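Local coordinates for vesicular integral-membrane protein VIP36 (Canis lupus familiaris, PDB 2E6V), which acts as an intracellular lectin of the early secretory pathway, binding high-mannose glycans and helping to sort and transport the glycoproteins that carry them, at residues R47-S52 against A209-L214; H81-A86 against Y116-T121. All blocks are in the same frame, centred on the assembly; numbering follows the deposited sequence.

Contact 1 (R47-S52 against A209-L214). With MAN (alpha-D-mannopyranose), chain F; BMA (beta-D-mannopyranose), chain B.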
ATOM      1  N   ARG A  47     -20.442  -5.521   5.901  1.00 26.82           N
ATOM      2  CA  ARG A  47     -19.624  -5.485   7.109  1.00 27.07           C
ATOM      3  C   ARG A  47     -18.707  -6.704   7.307  1.00 26.47           C
ATOM      4  O   ARG A  47     -18.971  -7.794   6.786  1.00 26.17           O
ATOM      5  CB  ARG A  47     -20.518  -5.257   8.319  1.00 27.59           C
ATOM      6  CG  ARG A  47     -21.316  -3.971   8.237  1.00 30.55           C
ATOM      7  CD  ARG A  47     -21.974  -3.648   9.569  1.00 38.17           C
ATOM      8  NE  ARG A  47     -23.001  -4.619   9.939  1.00 43.95           N
ATOM      9  CZ  ARG A  47     -24.311  -4.414   9.792  1.00 47.08           C
ATOM     10  NH1 ARG A  47     -24.757  -3.267   9.283  1.00 46.01           N
ATOM     11  NH2 ARG A  47     -25.178  -5.360  10.162  1.00 47.43           N
ATOM     12  N   SER A  48     -17.614  -6.500   8.043  1.00 25.84           N
ATOM     13  CA  SER A  48     -16.700  -7.593   8.431  1.00 25.19           C
ATOM     14  C   SER A  48     -16.056  -8.338   7.259  1.00 24.67           C
ATOM     15  O   SER A  48     -16.115  -9.560   7.172  1.00 24.64           O
ATOM     16  CB  SER A  48     -17.424  -8.581   9.339  1.00 25.32           C
ATOM     17  OG  SER A  48     -17.975  -7.903  10.449  1.00 27.41           O
ATOM     18  N   LYS A  49     -15.433  -7.601   6.350  1.00 23.89           N
ATOM     19  CA  LYS A  49     -14.825  -8.211   5.180  1.00 22.95           C
ATOM     20  C   LYS A  49     -13.342  -7.968   5.172  1.00 22.50           C
ATOM     21  O   LYS A  49     -12.881  -6.925   5.654  1.00 22.76           O
ATOM     22  CB  LYS A  49     -15.458  -7.647   3.918  1.00 22.81           C
ATOM     23  CG  LYS A  49     -16.925  -7.992   3.812  1.00 24.52           C
ATOM     24  CD  LYS A  49     -17.121  -9.514   3.838  1.00 25.01           C
ATOM     25  CE  LYS A  49     -18.558  -9.861   3.717  1.00 25.77           C
ATOM     26  NZ  LYS A  49     -18.697 -10.997   2.757  1.00 28.03           N
ATOM     27  N   GLU A  50     -12.601  -8.938   4.648  1.00 21.63           N
ATOM     28  CA  GLU A  50     -11.146  -8.863   4.517  1.00 21.51           C
ATOM     29  C   GLU A  50     -10.749  -9.535   3.230  1.00 19.73           C
ATOM     30  O   GLU A  50     -11.244 -10.626   2.878  1.00 19.06           O
ATOM     31  CB  GLU A  50     -10.419  -9.485   5.728  1.00 21.39           C
ATOM     32  CG  GLU A  50     -10.547  -8.586   6.984  1.00 24.42           C
ATOM     33  CD  GLU A  50      -9.733  -9.031   8.215  1.00 25.61           C
ATOM     34  OE1 GLU A  50      -9.454 -10.248   8.376  1.00 29.85           O
ATOM     35  OE2 GLU A  50      -9.387  -8.131   9.038  1.00 32.01           O
ATOM     36  N   GLY A  51      -9.892  -8.863   2.484  1.00 17.95           N
ATOM     37  CA  GLY A  51      -9.526  -9.400   1.202  1.00 16.29           C
ATOM     38  C   GLY A  51      -8.221  -8.837   0.765  1.00 15.68           C
ATOM     39  O   GLY A  51      -7.877  -7.703   1.098  1.00 16.07           O
ATOM     40  N   SER A  52      -7.492  -9.625   0.010  1.00 14.65           N
ATOM     41  CA  SER A  52      -6.214  -9.173  -0.416  1.00 14.97           C
ATOM     42  C   SER A  52      -5.780  -9.823  -1.727  1.00 14.62           C
ATOM     43  O   SER A  52      -6.371 -10.827  -2.174  1.00 14.55           O
ATOM     44  CB  SER A  52      -5.198  -9.387   0.696  1.00 15.65           C
ATOM     45  OG  SER A  52      -4.961 -10.753   0.946  1.00 17.52           O
ATOM     46  N   ALA A 209      -7.647  -4.758   1.981  1.00 11.69           N
ATOM     47  CA  ALA A 209      -8.605  -3.836   2.558  1.00 12.13           C
ATOM     48  C   ALA A 209      -9.422  -4.612   3.555  1.00 12.87           C
ATOM     49  O   ALA A 209      -9.548  -5.835   3.444  1.00 13.32           O
ATOM     50  CB  ALA A 209      -9.520  -3.240   1.477  1.00 11.56           C
ATOM     51  N   GLY A 210      -9.945  -3.904   4.553  1.00 13.77           N
ATOM     52  CA  GLY A 210     -10.832  -4.493   5.545  1.00 13.73           C
ATOM     53  C   GLY A 210     -12.022  -3.598   5.817  1.00 14.23           C
ATOM     54  O   GLY A 210     -11.958  -2.377   5.603  1.00 14.17           O
ATOM     55  N   THR A 211     -13.122  -4.210   6.265  1.00 14.80           N
ATOM     56  CA  THR A 211     -14.300  -3.474   6.724  1.00 14.89           C
ATOM     57  C   THR A 211     -14.691  -4.084   8.064  1.00 15.71           C
ATOM     58  O   THR A 211     -14.509  -5.278   8.250  1.00 15.52           O
ATOM     59  CB  THR A 211     -15.483  -3.622   5.740  1.00 14.85           C
ATOM     60  OG1 THR A 211     -15.869  -4.993   5.659  1.00 13.46           O
ATOM     61  CG2 THR A 211     -15.127  -3.157   4.352  1.00 14.00           C
ATOM     62  N   GLY A 212     -15.211  -3.279   8.993  1.00 16.73           N
ATOM     63  CA  GLY A 212     -15.649  -3.784  10.287  1.00 17.81           C
ATOM     64  C   GLY A 212     -17.155  -3.656  10.431  1.00 19.43           C
ATOM     65  O   GLY A 212     -17.904  -4.225   9.648  1.00 19.35           O
ATOM     66  N   ASP A 213     -17.590  -2.906  11.437  1.00 21.46           N
ATOM     67  CA  ASP A 213     -19.005  -2.509  11.594  1.00 23.22           C
ATOM     68  C   ASP A 213     -19.341  -1.448  10.553  1.00 22.75           C
ATOM     69  O   ASP A 213     -20.526  -1.162  10.284  1.00 23.61           O
ATOM     70  CB  ASP A 213     -19.268  -1.955  13.008  1.00 24.16           C
ATOM     71  CG  ASP A 213     -20.769  -1.757  13.306  1.00 30.41           C
ATOM     72  OD1 ASP A 213     -21.454  -2.744  13.727  1.00 34.90           O
ATOM     73  OD2 ASP A 213     -21.272  -0.608  13.138  1.00 35.48           O
ATOM     74  N   LEU A 214     -18.295  -0.841   9.983  1.00 21.66           N
ATOM     75  CA  LEU A 214     -18.481   0.106   8.885  1.00 20.28           C
ATOM     76  C   LEU A 214     -17.810  -0.451   7.655  1.00 20.08           C
ATOM     77  O   LEU A 214     -16.803  -1.184   7.750  1.00 19.88           O
ATOM     78  CB  LEU A 214     -17.925   1.473   9.243  1.00 20.28           C
ATOM     79  CG  LEU A 214     -18.556   2.165  10.464  1.00 19.75           C
ATOM     80  CD1 LEU A 214     -17.726   3.375  10.847  1.00 17.64           C
ATOM     81  CD2 LEU A 214     -20.032   2.573  10.192  1.00 20.17           C
TER
HETATM   82  C1  MAN F   3     -15.737  -1.777  14.702  1.00 32.37           C
HETATM   83  C2  MAN F   3     -14.428  -2.591  14.748  1.00 31.93           C
HETATM   84  C3  MAN F   3     -13.245  -1.757  14.241  1.00 30.43           C
HETATM   85  C4  MAN F   3     -13.575  -1.063  12.917  1.00 27.86           C
HETATM   86  C5  MAN F   3     -14.938  -0.357  13.012  1.00 28.42           C
HETATM   87  C6  MAN F   3     -15.336   0.335  11.723  1.00 26.25           C
HETATM   88  O2  MAN F   3     -14.492  -3.794  14.000  1.00 32.52           O
HETATM   89  O3  MAN F   3     -12.042  -2.518  14.181  1.00 29.63           O
HETATM   90  O4  MAN F   3     -12.601  -0.087  12.702  1.00 25.33           O
HETATM   91  O5  MAN F   3     -15.951  -1.278  13.394  1.00 30.88           O
HETATM   92  O6  MAN F   3     -15.483  -0.628  10.697  1.00 27.97           O
HETATM   93  C1  BMA B   1     -19.571   5.180  15.637  1.00 40.56           C
HETATM   94  C2  BMA B   1     -18.778   4.101  16.410  1.00 39.98           C
HETATM   95  C3  BMA B   1     -18.783   2.753  15.646  1.00 38.62           C
HETATM   96  C4  BMA B   1     -20.175   2.413  15.134  1.00 38.96           C
HETATM   97  C5  BMA B   1     -20.627   3.549  14.240  1.00 39.29           C
HETATM   98  C6  BMA B   1     -21.923   3.199  13.505  1.00 40.38           C
HETATM   99  O1  BMA B   1     -19.870   6.309  16.440  1.00 41.63           O
HETATM  100  O2  BMA B   1     -19.248   3.963  17.744  1.00 38.54           O
HETATM  101  O3  BMA B   1     -18.319   1.675  16.426  1.00 37.30           O
HETATM  102  O4  BMA B   1     -20.186   1.178  14.465  1.00 39.42           O
HETATM  103  O5  BMA B   1     -20.786   4.669  15.101  1.00 40.69           O
HETATM  104  O6  BMA B   1     -22.947   4.140  13.783  1.00 41.04           O
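Ser48 and Lys49 both lie opposite Thr211, which makes a G1 beta bulge at the end of an antiparallel strand pair in the legume-lectin-like beta-sandwich. Ser48 takes the left-handed backbone conformation expected at the first position of such a bulge (phi 60°, psi 53°).

Backbone hydrogen bonds set the register. Gly51 and Ala209 form a regular hydrogen-bonded pair, bonded in both directions, and Glu50 faces Gly210 as the following non-hydrogen-bonded pair. Thr211 N then donates to Lys49 O at 2.8 Å. Beyond the bulge, Ser48 N reaches Gly212 O at 2.8 Å.

The Thr211 hydroxyl supplements the pairing. With OG1 held between the backbone N and the carbonyl carbon (chi1 62°), it accepts from Lys49 N at 2.7 Å, while the bond from the same N-H to Thr211 O is weak. OG1 is also hydrogen-bonded to Glu46 O just before the bulge.

Arg47 contributes mainly its aliphatic portion. Its chain runs past the Gly212 carbonyl and brings CD to 3.0 Å from Asp213 O. Its charge is only loosely matched: NE is 4.5 Å from Asp213 OD1, which lies well out of the guanidinium plane.

Residues 212-214 form part of the carbohydrate site. Gly212, lacking a side chain, does not obstruct mannose O6. Asp213 N donates to the ring oxygen O5 of that mannose at 3.0 Å, and Leu214 N donates to its O6 at 2.9 Å.

Contact 2 (H81-A86 against Y116-T121). With CA (calcium ion), chain H; MAN (alpha-D-mannopyranose), chain F; MAN (alpha-D-mannopyranose), chain C; BMA (beta-D-mannopyranose), chain B.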
ATOM      1  N   HIS A  81     -18.317   4.928   7.247  1.00 28.55           N
ATOM      2  CA  HIS A  81     -17.746   4.032   6.246  1.00 25.66           C
ATOM      3  C   HIS A  81     -16.355   3.698   6.763  1.00 23.64           C
ATOM      4  O   HIS A  81     -15.867   4.334   7.692  1.00 22.78           O
ATOM      5  CB  HIS A  81     -17.638   4.746   4.895  1.00 25.23           C
ATOM      6  CG  HIS A  81     -16.833   6.001   4.957  1.00 24.33           C
ATOM      7  ND1 HIS A  81     -17.385   7.218   5.286  1.00 22.91           N
ATOM      8  CD2 HIS A  81     -15.509   6.223   4.770  1.00 23.70           C
ATOM      9  CE1 HIS A  81     -16.440   8.142   5.281  1.00 23.97           C
ATOM     10  NE2 HIS A  81     -15.292   7.563   4.976  1.00 25.43           N
ATOM     11  N   GLY A  82     -15.710   2.718   6.155  1.00 22.03           N
ATOM     12  CA  GLY A  82     -14.367   2.317   6.574  1.00 20.46           C
ATOM     13  C   GLY A  82     -14.097   0.961   5.981  1.00 19.20           C
ATOM     14  O   GLY A  82     -14.941   0.449   5.277  1.00 19.29           O
ATOM     15  N   ASP A  83     -12.933   0.369   6.243  1.00 18.04           N
ATOM     16  CA  ASP A  83     -11.903   0.971   7.078  1.00 16.60           C
ATOM     17  C   ASP A  83     -10.760   1.563   6.283  1.00 14.85           C
ATOM     18  O   ASP A  83     -10.042   2.401   6.796  1.00 14.35           O
ATOM     19  CB  ASP A  83     -11.372  -0.047   8.072  1.00 15.89           C
ATOM     20  CG  ASP A  83     -12.293  -0.202   9.235  1.00 18.56           C
ATOM     21  OD1 ASP A  83     -13.183  -1.092   9.190  1.00 22.41           O
ATOM     22  OD2 ASP A  83     -12.179   0.608  10.182  1.00 19.33           O
ATOM     23  N   GLY A  84     -10.595   1.093   5.051  1.00 13.46           N
ATOM     24  CA  GLY A  84      -9.528   1.540   4.177  1.00 12.27           C
ATOM     25  C   GLY A  84      -8.787   0.427   3.461  1.00 12.08           C
ATOM     26  O   GLY A  84      -9.156  -0.762   3.575  1.00 11.38           O
ATOM     27  N   ILE A  85      -7.740   0.841   2.723  1.00 11.30           N
ATOM     28  CA  ILE A  85      -6.815  -0.025   2.020  1.00 10.35           C
ATOM     29  C   ILE A  85      -5.410   0.105   2.620  1.00 10.59           C
ATOM     30  O   ILE A  85      -5.072   1.144   3.211  1.00 10.04           O
ATOM     31  CB  ILE A  85      -6.737   0.415   0.551  1.00 11.00           C
ATOM     32  CG1 ILE A  85      -8.045   0.074  -0.173  1.00 12.38           C
ATOM     33  CG2 ILE A  85      -5.510  -0.182  -0.184  1.00  8.59           C
ATOM     34  CD1 ILE A  85      -8.145   0.643  -1.546  1.00 12.09           C
ATOM     35  N   ALA A  86      -4.591  -0.938   2.432  1.00  9.47           N
ATOM     36  CA  ALA A  86      -3.165  -0.906   2.719  1.00  8.97           C
ATOM     37  C   ALA A  86      -2.427  -1.470   1.513  1.00  9.01           C
ATOM     38  O   ALA A  86      -2.867  -2.420   0.884  1.00  9.62           O
ATOM     39  CB  ALA A  86      -2.853  -1.759   3.989  1.00  9.53           C
ATOM     40  N   TYR A 116     -11.380   5.671   8.261  1.00 16.06           N
ATOM     41  CA  TYR A 116     -12.199   5.797   9.463  1.00 17.09           C
ATOM     42  C   TYR A 116     -11.380   6.121  10.695  1.00 18.35           C
ATOM     43  O   TYR A 116     -10.439   5.404  11.030  1.00 18.85           O
ATOM     44  CB  TYR A 116     -13.114   4.569   9.697  1.00 16.72           C
ATOM     45  CG  TYR A 116     -13.929   4.682  10.966  1.00 17.43           C
ATOM     46  CD1 TYR A 116     -15.032   5.549  11.049  1.00 18.31           C
ATOM     47  CD2 TYR A 116     -13.570   3.951  12.123  1.00 17.60           C
ATOM     48  CE1 TYR A 116     -15.767   5.678  12.249  1.00 16.88           C
ATOM     49  CE2 TYR A 116     -14.284   4.059  13.297  1.00 16.80           C
ATOM     50  CZ  TYR A 116     -15.379   4.925  13.368  1.00 18.54           C
ATOM     51  OH  TYR A 116     -16.075   5.024  14.563  1.00 18.49           O
ATOM     52  N   PRO A 117     -11.746   7.208  11.383  1.00 19.66           N
ATOM     53  CA  PRO A 117     -11.082   7.631  12.601  1.00 20.55           C
ATOM     54  C   PRO A 117     -11.510   6.770  13.789  1.00 21.88           C
ATOM     55  O   PRO A 117     -12.525   7.064  14.438  1.00 22.45           O
ATOM     56  CB  PRO A 117     -11.572   9.066  12.773  1.00 21.13           C
ATOM     57  CG  PRO A 117     -12.897   9.109  12.083  1.00 19.72           C
ATOM     58  CD  PRO A 117     -12.844   8.113  10.993  1.00 19.44           C
ATOM     59  N   ASN A 118     -10.749   5.708  14.063  1.00 22.23           N
ATOM     60  CA  ASN A 118     -11.072   4.824  15.160  1.00 22.72           C
ATOM     61  C   ASN A 118     -10.856   5.548  16.507  1.00 23.89           C
ATOM     62  O   ASN A 118     -11.608   5.371  17.466  1.00 22.92           O
ATOM     63  CB  ASN A 118     -10.205   3.569  15.093  1.00 22.01           C
ATOM     64  CG  ASN A 118     -10.469   2.743  13.876  1.00 21.09           C
ATOM     65  OD1 ASN A 118      -9.927   3.019  12.804  1.00 22.13           O
ATOM     66  ND2 ASN A 118     -11.290   1.706  14.022  1.00 18.61           N
ATOM     67  N   ASP A 119      -9.805   6.358  16.551  1.00 25.28           N
ATOM     68  CA  ASP A 119      -9.490   7.194  17.689  1.00 26.84           C
ATOM     69  C   ASP A 119     -10.548   8.288  17.891  1.00 28.75           C
ATOM     70  O   ASP A 119     -10.620   9.266  17.129  1.00 28.73           O
ATOM     71  CB  ASP A 119      -8.117   7.798  17.480  1.00 26.11           C
ATOM     72  CG  ASP A 119      -7.671   8.634  18.633  1.00 25.91           C
ATOM     73  OD1 ASP A 119      -8.413   8.749  19.646  1.00 27.50           O
ATOM     74  OD2 ASP A 119      -6.559   9.170  18.522  1.00 24.19           O
ATOM     75  N   GLU A 120     -11.357   8.120  18.934  1.00 31.19           N
ATOM     76  CA  GLU A 120     -12.593   8.906  19.085  1.00 34.66           C
ATOM     77  C   GLU A 120     -12.383  10.407  19.347  1.00 34.30           C
ATOM     78  O   GLU A 120     -13.279  11.203  19.122  1.00 35.08           O
ATOM     79  CB  GLU A 120     -13.512   8.282  20.152  1.00 34.80           C
ATOM     80  CG  GLU A 120     -14.657   7.405  19.565  1.00 38.50           C
ATOM     81  CD  GLU A 120     -15.337   6.498  20.619  1.00 39.14           C
ATOM     82  OE1 GLU A 120     -16.590   6.363  20.585  1.00 44.25           O
ATOM     83  OE2 GLU A 120     -14.614   5.912  21.474  1.00 43.69           O
ATOM     84  N   THR A 121     -11.207  10.785  19.831  1.00 34.43           N
ATOM     85  CA  THR A 121     -10.890  12.186  20.049  1.00 34.24           C
ATOM     86  C   THR A 121      -9.555  12.465  19.386  1.00 33.55           C
ATOM     87  O   THR A 121      -8.498  12.484  20.041  1.00 34.24           O
ATOM     88  CB  THR A 121     -10.814  12.537  21.552  1.00 35.13           C
ATOM     89  OG1 THR A 121      -9.801  11.740  22.178  1.00 34.46           O
ATOM     90  CG2 THR A 121     -12.212  12.325  22.262  1.00 35.80           C
TER
HETATM   91 CA    CA H   8      -8.761   3.948  11.234  1.00 17.61          CA
HETATM   92  C1  MAN F   3     -15.737  -1.777  14.702  1.00 32.37           C
HETATM   93  C2  MAN F   3     -14.428  -2.591  14.748  1.00 31.93           C
HETATM   94  C3  MAN F   3     -13.245  -1.757  14.241  1.00 30.43           C
HETATM   95  C4  MAN F   3     -13.575  -1.063  12.917  1.00 27.86           C
HETATM   96  C5  MAN F   3     -14.938  -0.357  13.012  1.00 28.42           C
HETATM   97  C6  MAN F   3     -15.336   0.335  11.723  1.00 26.25           C
HETATM   98  O2  MAN F   3     -14.492  -3.794  14.000  1.00 32.52           O
HETATM   99  O3  MAN F   3     -12.042  -2.518  14.181  1.00 29.63           O
HETATM  100  O4  MAN F   3     -12.601  -0.087  12.702  1.00 25.33           O
HETATM  101  O5  MAN F   3     -15.951  -1.278  13.394  1.00 30.88           O
HETATM  102  O6  MAN F   3     -15.483  -0.628  10.697  1.00 27.97           O
HETATM  103  C1  MAN C   2     -17.162   1.123  15.774  1.00 36.09           C
HETATM  104  C2  MAN C   2     -16.829  -0.261  16.301  1.00 35.18           C
HETATM  105  C3  MAN C   2     -16.535  -0.082  17.799  1.00 35.61           C
HETATM  106  C4  MAN C   2     -15.347   0.865  18.019  1.00 36.31           C
HETATM  107  C5  MAN C   2     -15.545   2.178  17.239  1.00 36.09           C
HETATM  108  C6  MAN C   2     -14.259   3.012  17.126  1.00 35.83           C
HETATM  109  O2  MAN C   2     -15.637  -0.686  15.645  1.00 34.23           O
HETATM  110  O3  MAN C   2     -16.277  -1.328  18.391  1.00 35.40           O
HETATM  111  O4  MAN C   2     -15.160   1.117  19.406  1.00 37.39           O
HETATM  112  O5  MAN C   2     -16.013   1.947  15.916  1.00 36.42           O
HETATM  113  O6  MAN C   2     -14.570   4.396  17.064  1.00 33.22           O
HETATM  114  C1  BMA B   1     -19.571   5.180  15.637  1.00 40.56           C
HETATM  115  C2  BMA B   1     -18.778   4.101  16.410  1.00 39.98           C
HETATM  116  C3  BMA B   1     -18.783   2.753  15.646  1.00 38.62           C
HETATM  117  C4  BMA B   1     -20.175   2.413  15.134  1.00 38.96           C
HETATM  118  C5  BMA B   1     -20.627   3.549  14.240  1.00 39.29           C
HETATM  119  C6  BMA B   1     -21.923   3.199  13.505  1.00 40.38           C
HETATM  120  O1  BMA B   1     -19.870   6.309  16.440  1.00 41.63           O
HETATM  121  O2  BMA B   1     -19.248   3.963  17.744  1.00 38.54           O
HETATM  122  O3  BMA B   1     -18.319   1.675  16.426  1.00 37.30           O
HETATM  123  O4  BMA B   1     -20.186   1.178  14.465  1.00 39.42           O
HETATM  124  O5  BMA B   1     -20.786   4.669  15.101  1.00 40.69           O
HETATM  125  O6  BMA B   1     -22.947   4.140  13.783  1.00 41.04           O
HETATM  126  O   HOH W   1      -9.798   2.528   9.877  1.00 17.83           O
HETATM  127  O   HOH W   2      -7.415   2.131  12.017  1.00 17.40           O
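Tyr116 packs its CB against the backbone of His81 and Gly82, 3.4 Å from His81 O, and no direct hydrogen bond joins the two segments. What links them is a calcium ion, one of its waters and a bound mannose, consistent with the calcium-dependent sugar sites of legume-type lectins.

Metal coordination comes first. Tyr116 O and Asn118 OD1 both bind the calcium ion at 2.2 Å, and Asp114 and Asp145 also coordinate it. Asp83 does not bind the metal itself; a calcium-bound water donates to its backbone O and to its OD2, both at 3.1 Å. The peptide bond between Gly82 and Asp83 is cis, a hallmark of the legume lectin family, where it orients the sugar-binding aspartate.

Hydrogen bonds to the sugar use the same side chains. Asp83 spans one mannose with its two carboxylate oxygens, OD1 accepting from O6 at 2.8 Å and OD2 from O4 at 2.6 Å. Asn118 ND2 donates to that same O4 at 2.6 Å (N-H...O angle 142°), so O4 is gripped from both segments. The amide is thus divided by role, oxygen to metal and nitrogen to sugar, which fixes its rotation.

Tyr116 serves a second mannose. With CG anti to the backbone N (chi1 178°), its ring leads away from 81-86 toward that sugar and brings OH to 3.0 Å from its O6 in a hydrogen bond. The same O6 donates to Asn118 O.

In the fold, the contact joins the start of strand 84-90 to the loop between strands 109-114 and 128-135. Backbone bonds from Asp83 to Thr115 and Gly210 tie it to both neighbouring strand ends, with strand 204-211 on the other flank from 109-114.

How the contacts relate
Both contacts reach one seven-stranded sheet at its sugar-binding end, but contact 2 does so through strand 84-90 alone, its other half being a loop. Contact 1 is partly buried, with exposed residues at its loop end, whereas contact 2 is largely buried. Their chemistry differs accordingly: contact 1 rests on direct strand pairing and offers the mannose backbone N-H groups, while contact 2 has no direct bond between its segments and depends on calcium, water and carboxylate or amide side chains. Strands 204-211 and 84-90 are neighbours, and Gly212 N packs 3.0 Å from Asp83 OD1. Leu214 CD1 packs on Tyr116 CE1 at 3.3 Å, bringing the two loops together beside the shared mannose.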